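Local coordinates for protein endo-beta-1,2-glucanase (Talaromyces funiculosus, PDB 6IMV) that hydrolyses beta-1,2-glucan chains at internal linkages as an endo-acting fungal glycoside hydrolase and binds the disaccharide sophorose, at residues S227-V230 with Y231-E234; M199-T202 with K203-A207; P135-G139 with F140-F144; R160-G163 with L164-G167. All blocks are in the same frame, centred on the assembly; numbering follows the deposited sequence.

Interaction 1. Residues S227-V230 with Y231-E234; sequences SLPV and YHPE. With NAG (2-acetamido-2-deoxy-beta-D-glucopyranose), chain G.
Pro229 and His232 are the end residues of a type I beta turn whose corners are Val230 and Tyr231. It lies in the surface loop joining strand 220-223 to strand 237-239. The CA atoms of Pro229 and His232 come within 5.1 Å of each other, and His232 N donates to Pro229 O over 3.1 Å. That bond is nearly straight at the hydrogen (164°), yet the donor stands well above the carbonyl plane and misses the lone pairs. Closing the turn brings His232 back over Leu228, where the two CB atoms meet at 3.9 Å. With CG of His232 anti to its own backbone N (chi1 -171°), the imidazole is brought against the leucine branches: Leu228 CD2 sits over the centre of one ring face, a CH-pi contact of 4.0 Å to the centroid, while Pro233 CD covers the rim of the opposite face. The other leucine methyl, CD1, reaches Glu234 CB. Rotation of the imidazole is further restricted because Glu234 N donates to His232 ND1, 3.2 Å away. At the corner, Val230 packs against Tyr201, Thr205 and His208 of helix 186-210, and the tyrosine ring meets that of His208. Within the corner pair, Val230 and Tyr231 point the same way, and Val230 CG1 lies over one face of the phenol ring, 3.7 Å from Tyr231 CE2.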
loop_
_atom_site.group_PDB
_atom_site.type_symbol
_atom_site.label_atom_id
_atom_site.label_comp_id
_atom_site.label_asym_id
_atom_site.label_seq_id
_atom_site.Cartn_x
_atom_site.Cartn_y
_atom_site.Cartn_z
ATOM N N SER A 227 -28.549 1.350 -3.969
ATOM C CA SER A 227 -29.469 2.363 -3.455
ATOM C C SER A 227 -30.300 1.814 -2.290
ATOM O O SER A 227 -30.836 2.604 -1.519
ATOM C CB SER A 227 -30.352 2.912 -4.546
ATOM O OG SER A 227 -29.564 3.582 -5.512
ATOM N N LEU A 228 -30.410 0.485 -2.170
ATOM C CA LEU A 228 -31.209 -0.140 -1.100
ATOM C C LEU A 228 -30.359 -0.311 0.153
ATOM O O LEU A 228 -29.213 -0.749 0.055
ATOM C CB LEU A 228 -31.732 -1.504 -1.559
ATOM C CG LEU A 228 -32.618 -1.511 -2.804
ATOM C CD1 LEU A 228 -33.051 -2.933 -3.133
ATOM C CD2 LEU A 228 -33.836 -0.616 -2.617
ATOM N N PRO A 229 -30.892 0.017 1.357
ATOM C CA PRO A 229 -30.244 -0.333 2.622
ATOM C C PRO A 229 -29.786 -1.796 2.675
ATOM O O PRO A 229 -30.328 -2.646 1.941
ATOM C CB PRO A 229 -31.339 -0.070 3.669
ATOM C CG PRO A 229 -32.171 1.044 3.069
ATOM C CD PRO A 229 -32.126 0.799 1.571
ATOM N N VAL A 230 -28.816 -2.074 3.560
ATOM C CA VAL A 230 -28.168 -3.368 3.644
ATOM C C VAL A 230 -29.226 -4.445 3.910
ATOM O O VAL A 230 -29.151 -5.543 3.351
ATOM C CB VAL A 230 -27.064 -3.407 4.724
ATOM C CG1 VAL A 230 -26.511 -4.814 4.900
ATOM C CG2 VAL A 230 -25.931 -2.437 4.431
ATOM N N TYR A 231 -30.211 -4.122 4.759
ATOM C CA TYR A 231 -31.225 -5.103 5.181
ATOM C C TYR A 231 -32.601 -4.763 4.590
ATOM O O TYR A 231 -33.628 -5.198 5.111
ATOM C CB TYR A 231 -31.226 -5.225 6.709
ATOM C CG TYR A 231 -29.910 -5.717 7.260
ATOM C CD1 TYR A 231 -29.538 -7.043 7.121
ATOM C CD2 TYR A 231 -29.011 -4.854 7.878
ATOM C CE1 TYR A 231 -28.318 -7.506 7.588
ATOM C CE2 TYR A 231 -27.789 -5.305 8.358
ATOM C CZ TYR A 231 -27.444 -6.637 8.212
ATOM O OH TYR A 231 -26.242 -7.102 8.672
ATOM N N HIS A 232 -32.638 -4.026 3.475
ATOM C CA HIS A 232 -33.883 -3.892 2.727
ATOM C C HIS A 232 -34.337 -5.291 2.317
ATOM O O HIS A 232 -33.502 -6.137 1.981
ATOM C CB HIS A 232 -33.711 -2.958 1.532
ATOM C CG HIS A 232 -34.991 -2.609 0.850
ATOM N ND1 HIS A 232 -35.598 -3.453 -0.065
ATOM C CD2 HIS A 232 -35.760 -1.501 0.911
ATOM C CE1 HIS A 232 -36.692 -2.881 -0.535
ATOM N NE2 HIS A 232 -36.816 -1.681 0.049
ATOM N N PRO A 233 -35.654 -5.601 2.375
ATOM C CA PRO A 233 -36.136 -6.957 2.092
ATOM C C PRO A 233 -35.731 -7.527 0.725
ATOM O O PRO A 233 -35.703 -8.739 0.571
ATOM C CB PRO A 233 -37.671 -6.831 2.169
ATOM C CG PRO A 233 -37.900 -5.642 3.094
ATOM C CD PRO A 233 -36.744 -4.702 2.802
ATOM N N GLU A 234 -35.412 -6.652 -0.236
ATOM C CA GLU A 234 -35.036 -7.044 -1.594
ATOM C C GLU A 234 -33.515 -7.058 -1.807
ATOM O O GLU A 234 -33.046 -7.526 -2.854
ATOM C CB GLU A 234 -35.646 -6.077 -2.605
ATOM C CG GLU A 234 -37.153 -6.214 -2.722
ATOM C CD GLU A 234 -37.729 -5.262 -3.744
ATOM O OE1 GLU A 234 -37.911 -4.084 -3.400
ATOM O OE2 GLU A 234 -37.933 -5.693 -4.894
HETATM C C1 NAG G . -32.360 0.594 -7.426
HETATM C C2 NAG G . -33.229 0.587 -8.682
HETATM C C3 NAG G . -33.774 1.987 -8.981
HETATM C C4 NAG G . -34.438 2.608 -7.759
HETATM C C5 NAG G . -33.493 2.546 -6.559
HETATM C C6 NAG G . -34.184 3.049 -5.304
HETATM C C7 NAG G . -32.583 -0.972 -10.451
HETATM C C8 NAG G . -31.639 -1.212 -11.592
HETATM N N2 NAG G . -32.421 0.189 -9.822
HETATM O O3 NAG G . -34.730 1.892 -10.026
HETATM O O4 NAG G . -34.743 3.982 -7.997
HETATM O O5 NAG G . -33.090 1.193 -6.345
HETATM O O6 NAG G . -35.385 2.296 -5.111
HETATM O O7 NAG G . -33.440 -1.777 -10.109
#

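Interaction 2. Residues M199-T202 with K203-A207; sequences MDYT and KTTAA. With NAG (2-acetamido-2-deoxy-beta-D-glucopyranose), chain F.
Asp200 and Lys203 run side by side along one flank of helix 186-210, three residues apart and pointing the same way. The lysine chain is fully extended beyond CG, so its methylenes pass the aspartate and only the ammonium end closes the salt bridge, Lys203 NZ to Asp200 OD1 at 2.7 Å. NZ meets that oxygen on its anti side, tilted 33° out of the carboxylate plane. Gln196 NE2 also donates to OD1, so this single oxygen is gripped twice, and Lys203 makes a cation-pi contact with Phe261.

A second pairing, Tyr201 with Thr204, crosses at about a right angle. Thr204 OG1 occupies the crowded position between its backbone N and carbonyl carbon (chi1 74°), which turns the hydroxyl back along the helix to donate to Tyr201 O over 2.7 Å. This bond lies in the carbonyl plane, on a lone pair, whereas the backbone bond from Thr204 N to the same oxygen is weak. Thr202 OG1 likewise donates to a carbonyl three residues back, Met199 O at 2.6 Å, though tilted somewhat from the carbonyl plane. Thr205 sends CG2 to Tyr201 CZ, 3.9 Å away, and its hydroxyl to Gly138 O. An N-acetylglucosamine of a protein-attached glycan lies over one face of the tyrosine ring, N2 toward the rim and 3.7 Å from Tyr201 CD2.

From this part of the helix, Met199 packs on Val173, Tyr174 and Ile177 of helix 163-182 and on Trp257 of helix 252-261, while Thr202, Thr205 and Ala206 receive Phe140 from the loop before strand 144-145.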
loop_
_atom_site.group_PDB
_atom_site.type_symbol
_atom_site.label_atom_id
_atom_site.label_comp_id
_atom_site.label_asym_id
_atom_site.label_seq_id
_atom_site.Cartn_x
_atom_site.Cartn_y
_atom_site.Cartn_z
ATOM N N MET A 199 -16.055 3.355 11.493
ATOM C CA MET A 199 -15.338 2.090 11.474
ATOM C C MET A 199 -16.198 0.991 12.104
ATOM O O MET A 199 -16.248 -0.143 11.598
ATOM C CB MET A 199 -14.029 2.223 12.253
ATOM C CG MET A 199 -13.104 1.057 12.095
ATOM S SD MET A 199 -11.556 1.312 12.987
ATOM C CE MET A 199 -12.124 1.196 14.683
ATOM N N ASP A 200 -16.879 1.331 13.202
ATOM C CA ASP A 200 -17.690 0.370 13.954
ATOM C C ASP A 200 -18.881 -0.093 13.106
ATOM O O ASP A 200 -19.312 -1.243 13.220
ATOM C CB ASP A 200 -18.166 0.935 15.300
ATOM C CG ASP A 200 -17.082 0.999 16.363
ATOM O OD1 ASP A 200 -16.041 0.348 16.181
ATOM O OD2 ASP A 200 -17.286 1.710 17.369
ATOM N N TYR A 201 -19.409 0.789 12.254
ATOM C CA TYR A 201 -20.566 0.433 11.438
ATOM C C TYR A 201 -20.211 -0.717 10.479
ATOM O O TYR A 201 -21.033 -1.629 10.261
ATOM C CB TYR A 201 -21.118 1.658 10.709
ATOM C CG TYR A 201 -22.265 1.327 9.793
ATOM C CD1 TYR A 201 -23.469 0.863 10.299
ATOM C CD2 TYR A 201 -22.131 1.427 8.419
ATOM C CE1 TYR A 201 -24.525 0.530 9.466
ATOM C CE2 TYR A 201 -23.179 1.113 7.571
ATOM C CZ TYR A 201 -24.376 0.659 8.097
ATOM O OH TYR A 201 -25.387 0.334 7.248
ATOM N N THR A 202 -18.993 -0.699 9.919
ATOM C CA THR A 202 -18.559 -1.764 8.991
ATOM C C THR A 202 -18.543 -3.137 9.684
ATOM O O THR A 202 -18.706 -4.160 9.026
ATOM C CB THR A 202 -17.173 -1.499 8.383
ATOM O OG1 THR A 202 -16.171 -1.606 9.400
ATOM C CG2 THR A 202 -17.095 -0.164 7.681
ATOM N N LYS A 203 -18.311 -3.159 11.000
ATOM C CA LYS A 203 -18.266 -4.412 11.771
ATOM C C LYS A 203 -19.630 -5.114 11.698
ATOM O O LYS A 203 -19.694 -6.359 11.597
ATOM C CB LYS A 203 -17.872 -4.150 13.231
ATOM C CG LYS A 203 -16.543 -3.435 13.443
ATOM C CD LYS A 203 -16.223 -3.221 14.913
ATOM C CE LYS A 203 -14.846 -2.641 15.146
ATOM N NZ LYS A 203 -14.757 -2.015 16.482
ATOM N N THR A 204 -20.707 -4.313 11.702
ATOM C CA THR A 204 -22.085 -4.814 11.707
ATOM C C THR A 204 -22.509 -5.350 10.325
ATOM O O THR A 204 -23.414 -6.171 10.255
ATOM C CB THR A 204 -23.072 -3.747 12.200
ATOM O OG1 THR A 204 -23.255 -2.752 11.192
ATOM C CG2 THR A 204 -22.630 -3.092 13.492
ATOM N N THR A 205 -21.863 -4.912 9.238
ATOM C CA THR A 205 -22.269 -5.296 7.882
ATOM C C THR A 205 -21.279 -6.282 7.228
ATOM O O THR A 205 -21.628 -6.892 6.215
ATOM C CB THR A 205 -22.455 -4.052 6.998
ATOM O OG1 THR A 205 -21.202 -3.367 6.932
ATOM C CG2 THR A 205 -23.534 -3.125 7.517
ATOM N N ALA A 206 -20.069 -6.448 7.788
ATOM C CA ALA A 206 -18.947 -7.136 7.105
ATOM C C ALA A 206 -19.304 -8.580 6.720
ATOM O O ALA A 206 -19.122 -8.973 5.576
ATOM C CB ALA A 206 -17.712 -7.108 7.966
ATOM N N ALA A 207 -19.776 -9.378 7.688
ATOM C CA ALA A 207 -20.090 -10.785 7.450
ATOM C C ALA A 207 -21.239 -10.911 6.427
ATOM O O ALA A 207 -21.174 -11.721 5.492
ATOM C CB ALA A 207 -20.417 -11.464 8.764
HETATM C C1 NAG F . -24.899 4.505 6.948
HETATM C C2 NAG F . -24.845 4.939 8.395
HETATM C C3 NAG F . -25.794 4.078 9.216
HETATM C C4 NAG F . -27.200 4.105 8.633
HETATM C C5 NAG F . -27.107 3.727 7.169
HETATM C C6 NAG F . -28.454 3.707 6.451
HETATM C C7 NAG F . -22.807 5.718 9.501
HETATM C C8 NAG F . -21.419 5.322 9.904
HETATM N N2 NAG F . -23.493 4.791 8.867
HETATM O O3 NAG F . -25.787 4.550 10.551
HETATM O O4 NAG F . -28.041 3.164 9.315
HETATM O O5 NAG F . -26.245 4.664 6.537
HETATM O O6 NAG F . -28.686 5.029 5.952
HETATM O O7 NAG F . -23.255 6.811 9.771
#

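Interaction 3. Residues P135-G139 with F140-F144; sequences PGFGG and FLPWF. With BGC (beta-D-glucopyranose), chain D.
Phe137 and Phe140 bracket a turn of the less common type I' class, made possible by two consecutive glycines with positive phi. At Gly138 phi is 60° and at Gly139 it is 93°; in Gly139 a CB would be pressed against the preceding carbonyl oxygen. Phe140 N donates to Phe137 O at 3.1 Å, reaching the oxygen from above the carbonyl plane. Phe137 O also lies near the plane of the Phe140 ring, at its edge, 3.2 Å from Phe140 CD2.

Phe137 is the last residue of a short 3-10 segment, 135-137, in the loop that joins helix 112-133 to strand 144-145. The family of this enzyme is built on an (alpha/alpha)6 barrel, whose helices probably include 112-133. Beyond the turn, the chain bends Pro142 back onto Phe137. The pyrrolidine crosses the phenyl group at about a right angle, with Pro142 CD over the centre of one face, 4.0 Å from the Phe137 ring centroid, and Pro142 CB at 3.6 Å from Phe137 CE1. Phe130 of helix 112-133 touches both residues. Phe140 meets Phe210 edge-to-face and touches Ile209 of helix 186-210.

Next in the chain is Trp143, a residue of the sugar-binding pocket. The glucose lies at the edge of the indole ring, O4 near its plane, and Trp143 NE1 donates to sugar O4 over 3.0 Å in an almost straight bond (176°).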
loop_
_atom_site.group_PDB
_atom_site.type_symbol
_atom_site.label_atom_id
_atom_site.label_comp_id
_atom_site.label_asym_id
_atom_site.label_seq_id
_atom_site.Cartn_x
_atom_site.Cartn_y
_atom_site.Cartn_z
ATOM N N PRO A 135 -26.429 3.341 0.558
ATOM C CA PRO A 135 -26.393 2.550 1.790
ATOM C C PRO A 135 -26.116 1.054 1.562
ATOM O O PRO A 135 -25.688 0.371 2.483
ATOM C CB PRO A 135 -27.784 2.797 2.394
ATOM C CG PRO A 135 -28.662 3.096 1.193
ATOM C CD PRO A 135 -27.762 3.908 0.288
ATOM N N GLY A 136 -26.336 0.572 0.336
ATOM C CA GLY A 136 -26.122 -0.835 -0.034
ATOM C C GLY A 136 -24.677 -1.300 0.131
ATOM O O GLY A 136 -24.420 -2.508 0.237
ATOM N N PHE A 137 -23.725 -0.360 0.143
ATOM C CA PHE A 137 -22.300 -0.679 0.327
ATOM C C PHE A 137 -21.991 -1.009 1.792
ATOM O O PHE A 137 -20.888 -1.451 2.087
ATOM C CB PHE A 137 -21.415 0.462 -0.183
ATOM C CG PHE A 137 -21.314 0.495 -1.683
ATOM C CD1 PHE A 137 -20.596 -0.479 -2.362
ATOM C CD2 PHE A 137 -22.007 1.441 -2.422
ATOM C CE1 PHE A 137 -20.526 -0.475 -3.745
ATOM C CE2 PHE A 137 -21.949 1.433 -3.807
ATOM C CZ PHE A 137 -21.205 0.481 -4.466
ATOM N N GLY A 138 -22.950 -0.759 2.696
ATOM C CA GLY A 138 -22.823 -1.106 4.124
ATOM C C GLY A 138 -21.644 -0.421 4.806
ATOM O O GLY A 138 -21.098 -0.969 5.748
ATOM N N GLY A 139 -21.257 0.767 4.320
ATOM C CA GLY A 139 -20.209 1.594 4.926
ATOM C C GLY A 139 -18.820 1.350 4.343
ATOM O O GLY A 139 -17.848 1.996 4.756
ATOM N N PHE A 140 -18.731 0.432 3.377
ATOM C CA PHE A 140 -17.527 0.142 2.626
ATOM C C PHE A 140 -17.502 1.014 1.370
ATOM O O PHE A 140 -18.524 1.608 1.003
ATOM C CB PHE A 140 -17.491 -1.342 2.249
ATOM C CG PHE A 140 -17.459 -2.273 3.432
ATOM C CD1 PHE A 140 -16.274 -2.506 4.113
ATOM C CD2 PHE A 140 -18.607 -2.915 3.872
ATOM C CE1 PHE A 140 -16.234 -3.371 5.194
ATOM C CE2 PHE A 140 -18.565 -3.776 4.954
ATOM C CZ PHE A 140 -17.379 -4.006 5.614
ATOM N N LEU A 141 -16.338 1.076 0.719
ATOM C CA LEU A 141 -16.162 1.894 -0.475
ATOM C C LEU A 141 -15.837 1.008 -1.675
ATOM O O LEU A 141 -14.934 0.173 -1.619
ATOM C CB LEU A 141 -15.028 2.898 -0.259
ATOM C CG LEU A 141 -15.210 3.901 0.877
ATOM C CD1 LEU A 141 -13.979 4.785 0.991
ATOM C CD2 LEU A 141 -16.462 4.743 0.683
ATOM N N PRO A 142 -16.513 1.226 -2.823
ATOM C CA PRO A 142 -16.104 0.644 -4.094
ATOM C C PRO A 142 -14.954 1.495 -4.650
ATOM O O PRO A 142 -14.533 2.421 -3.989
ATOM C CB PRO A 142 -17.367 0.814 -4.940
ATOM C CG PRO A 142 -17.898 2.148 -4.485
ATOM C CD PRO A 142 -17.632 2.166 -2.992
ATOM N N TRP A 143 -14.479 1.191 -5.854
ATOM C CA TRP A 143 -13.746 2.195 -6.637
ATOM C C TRP A 143 -14.714 3.346 -6.933
ATOM O O TRP A 143 -15.866 3.105 -7.292
ATOM C CB TRP A 143 -13.171 1.593 -7.920
ATOM C CG TRP A 143 -11.987 0.710 -7.694
ATOM C CD1 TRP A 143 -11.985 -0.534 -7.138
ATOM C CD2 TRP A 143 -10.618 0.999 -8.033
ATOM N NE1 TRP A 143 -10.713 -1.039 -7.110
ATOM C CE2 TRP A 143 -9.853 -0.119 -7.645
ATOM C CE3 TRP A 143 -9.967 2.087 -8.627
ATOM C CZ2 TRP A 143 -8.471 -0.172 -7.816
ATOM C CZ3 TRP A 143 -8.599 2.033 -8.800
ATOM C CH2 TRP A 143 -7.864 0.916 -8.399
ATOM N N PHE A 144 -14.251 4.579 -6.738
ATOM C CA PHE A 144 -15.117 5.754 -6.740
ATOM C C PHE A 144 -14.487 6.883 -7.560
ATOM O O PHE A 144 -13.274 6.942 -7.737
ATOM C CB PHE A 144 -15.389 6.239 -5.311
ATOM C CG PHE A 144 -14.161 6.457 -4.463
ATOM C CD1 PHE A 144 -13.397 7.611 -4.590
ATOM C CD2 PHE A 144 -13.777 5.516 -3.523
ATOM C CE1 PHE A 144 -12.266 7.801 -3.809
ATOM C CE2 PHE A 144 -12.658 5.715 -2.728
ATOM C CZ PHE A 144 -11.902 6.859 -2.872
HETATM C C2 BGC D . -6.603 -5.045 -6.359
HETATM C C3 BGC D . -7.719 -4.156 -5.822
HETATM C C4 BGC D . -9.023 -4.454 -6.554
HETATM C C5 BGC D . -9.327 -5.945 -6.411
HETATM C C6 BGC D . -10.582 -6.420 -7.109
HETATM C C1 BGC D . -7.024 -6.502 -6.281
HETATM O O2 BGC D . -5.439 -4.911 -5.553
HETATM O O3 BGC D . -7.403 -2.777 -5.980
HETATM O O4 BGC D . -10.069 -3.687 -5.979
HETATM O O5 BGC D . -8.257 -6.711 -6.947
HETATM O O6 BGC D . -10.475 -6.140 -8.485
#

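Interaction 4. Residues R160-G163 with L164-G167. With BGC (beta-D-glucopyranose), chain D.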
loop_
_atom_site.group_PDB
_atom_site.type_symbol
_atom_site.label_atom_id
_atom_site.label_comp_id
_atom_site.label_asym_id
_atom_site.label_seq_id
_atom_site.Cartn_x
_atom_site.Cartn_y
_atom_site.Cartn_z
ATOM N N ARG A 160 -20.786 -3.171 -6.889
ATOM C CA ARG A 160 -19.663 -4.093 -6.702
ATOM C C ARG A 160 -18.743 -3.488 -5.645
ATOM O O ARG A 160 -18.485 -2.272 -5.709
ATOM C CB ARG A 160 -18.874 -4.296 -8.003
ATOM C CG ARG A 160 -19.648 -4.964 -9.130
ATOM C CD ARG A 160 -18.893 -4.951 -10.445
ATOM N NE ARG A 160 -17.744 -5.852 -10.415
ATOM C CZ ARG A 160 -16.466 -5.491 -10.542
ATOM N NH1 ARG A 160 -16.142 -4.254 -10.870
ATOM N NH2 ARG A 160 -15.514 -6.385 -10.342
ATOM N N VAL A 161 -18.257 -4.319 -4.695
ATOM C CA VAL A 161 -17.395 -3.819 -3.639
ATOM C C VAL A 161 -16.287 -4.835 -3.349
ATOM O O VAL A 161 -16.551 -6.030 -3.208
ATOM C CB VAL A 161 -18.204 -3.426 -2.386
ATOM C CG1 VAL A 161 -18.906 -4.618 -1.742
ATOM C CG2 VAL A 161 -17.338 -2.699 -1.364
ATOM N N PRO A 162 -15.008 -4.387 -3.292
ATOM C CA PRO A 162 -13.872 -5.276 -3.068
ATOM C C PRO A 162 -13.466 -5.334 -1.590
ATOM O O PRO A 162 -13.310 -4.273 -0.934
ATOM C CB PRO A 162 -12.794 -4.573 -3.901
ATOM C CG PRO A 162 -13.054 -3.098 -3.650
ATOM C CD PRO A 162 -14.564 -2.994 -3.492
ATOM N N GLY A 163 -13.312 -6.555 -1.074
ATOM C CA GLY A 163 -12.916 -6.772 0.303
ATOM C C GLY A 163 -11.487 -6.305 0.572
ATOM O O GLY A 163 -11.209 -5.723 1.620
ATOM N N LEU A 164 -10.583 -6.555 -0.383
ATOM C CA LEU A 164 -9.151 -6.325 -0.162
ATOM C C LEU A 164 -8.892 -4.852 0.187
ATOM O O LEU A 164 -8.274 -4.545 1.206
ATOM C CB LEU A 164 -8.372 -6.755 -1.402
ATOM C CG LEU A 164 -6.848 -6.725 -1.278
ATOM C CD1 LEU A 164 -6.232 -7.855 -2.092
ATOM C CD2 LEU A 164 -6.283 -5.381 -1.722
ATOM N N ASP A 165 -9.353 -3.950 -0.680
ATOM C CA ASP A 165 -9.076 -2.527 -0.533
ATOM C C ASP A 165 -9.641 -2.029 0.801
ATOM O O ASP A 165 -9.039 -1.186 1.455
ATOM C CB ASP A 165 -9.669 -1.716 -1.685
ATOM C CG ASP A 165 -9.262 -2.222 -3.049
ATOM O OD1 ASP A 165 -9.717 -3.316 -3.409
ATOM O OD2 ASP A 165 -8.495 -1.520 -3.729
ATOM N N ASN A 166 -10.820 -2.543 1.169
ATOM C CA ASN A 166 -11.512 -2.117 2.379
ATOM C C ASN A 166 -10.761 -2.623 3.618
ATOM O O ASN A 166 -10.659 -1.904 4.618
ATOM C CB ASN A 166 -12.996 -2.508 2.336
ATOM C CG ASN A 166 -13.786 -1.516 1.499
ATOM O OD1 ASN A 166 -14.073 -0.413 1.955
ATOM N ND2 ASN A 166 -14.081 -1.870 0.254
ATOM N N GLY A 167 -10.210 -3.838 3.537
ATOM C CA GLY A 167 -9.382 -4.373 4.628
ATOM C C GLY A 167 -8.229 -3.441 4.961
ATOM O O GLY A 167 -7.938 -3.170 6.140
HETATM C C2 BGC D . -6.603 -5.045 -6.359
HETATM C C3 BGC D . -7.719 -4.156 -5.822
HETATM C C4 BGC D . -9.023 -4.454 -6.554
HETATM C C5 BGC D . -9.327 -5.945 -6.411
HETATM C C6 BGC D . -10.582 -6.420 -7.109
HETATM C C1 BGC D . -7.024 -6.502 -6.281
HETATM O O2 BGC D . -5.439 -4.911 -5.553
HETATM O O3 BGC D . -7.403 -2.777 -5.980
HETATM O O4 BGC D . -10.069 -3.687 -5.979
HETATM O O5 BGC D . -8.257 -6.711 -6.947
HETATM O O6 BGC D . -10.475 -6.140 -8.485
#
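Pro162 and Asn166 lie in the tight part of this strand-to-helix junction, a beta-strand running directly into a helix with Pro162 at its N-cap. Asn166 ND2 donates to Pro162 O over 2.8 Å at 171°, and the acceptor lies in the amide plane. The same ND2 also gives a hydrogen bond to Leu141 O, so the amide is held from two directions. Beside it, Gly167 N makes a helical bond to Gly163 O at 2.9 Å, and Val161 CG2 lies 3.7 Å from Asn166 ND2. Asp165 is held as firmly. Its CG, anti to the carbonyl carbon (chi1 -53°), sets Asp165 OD1 3.4 Å from Pro162 CG, the side chains crossing at about a right angle. Sugar O4 donates to Asp165 OD1 at 2.6 Å and sugar O3 to Asp165 OD2 at 2.8 Å, a two-pronged grip with Ser81 OG as a further partner of OD2.

The edge is looser. Leu164 leads away from the strand, its CD2 4.0 Å from glucose O2. Arg160, partly exposed, forms a salt bridge with Glu240 through NE and a cation-pi contact with Trp157.

Strand 160-162 edges a three-stranded antiparallel sheet beside strand 220-223, while helix 163-182 packs Asp165 and Asn166 on Ala80 of helix 80-94.

From the N terminus, interaction 3 (135-144) comes first, then interaction 4 (160-167), interaction 2 (199-207) and interaction 1 (227-234). All four are local, and they follow in series without nesting or crossing. Interactions 3 and 1 close turns in loops, whereas 4 passes from strand to helix and 2 lies within a helix. In space they form a chain of packing: Arg160 O meets Phe137 and Pro142, Phe140 wedges against 199-207, and Val230 reaches both Gly138 and Thr205. Interactions 3 and 4 also converge on one glucose unit. Together they tie helices 112-133, 163-182 and 186-210 to the small sheet holding strand 220-223.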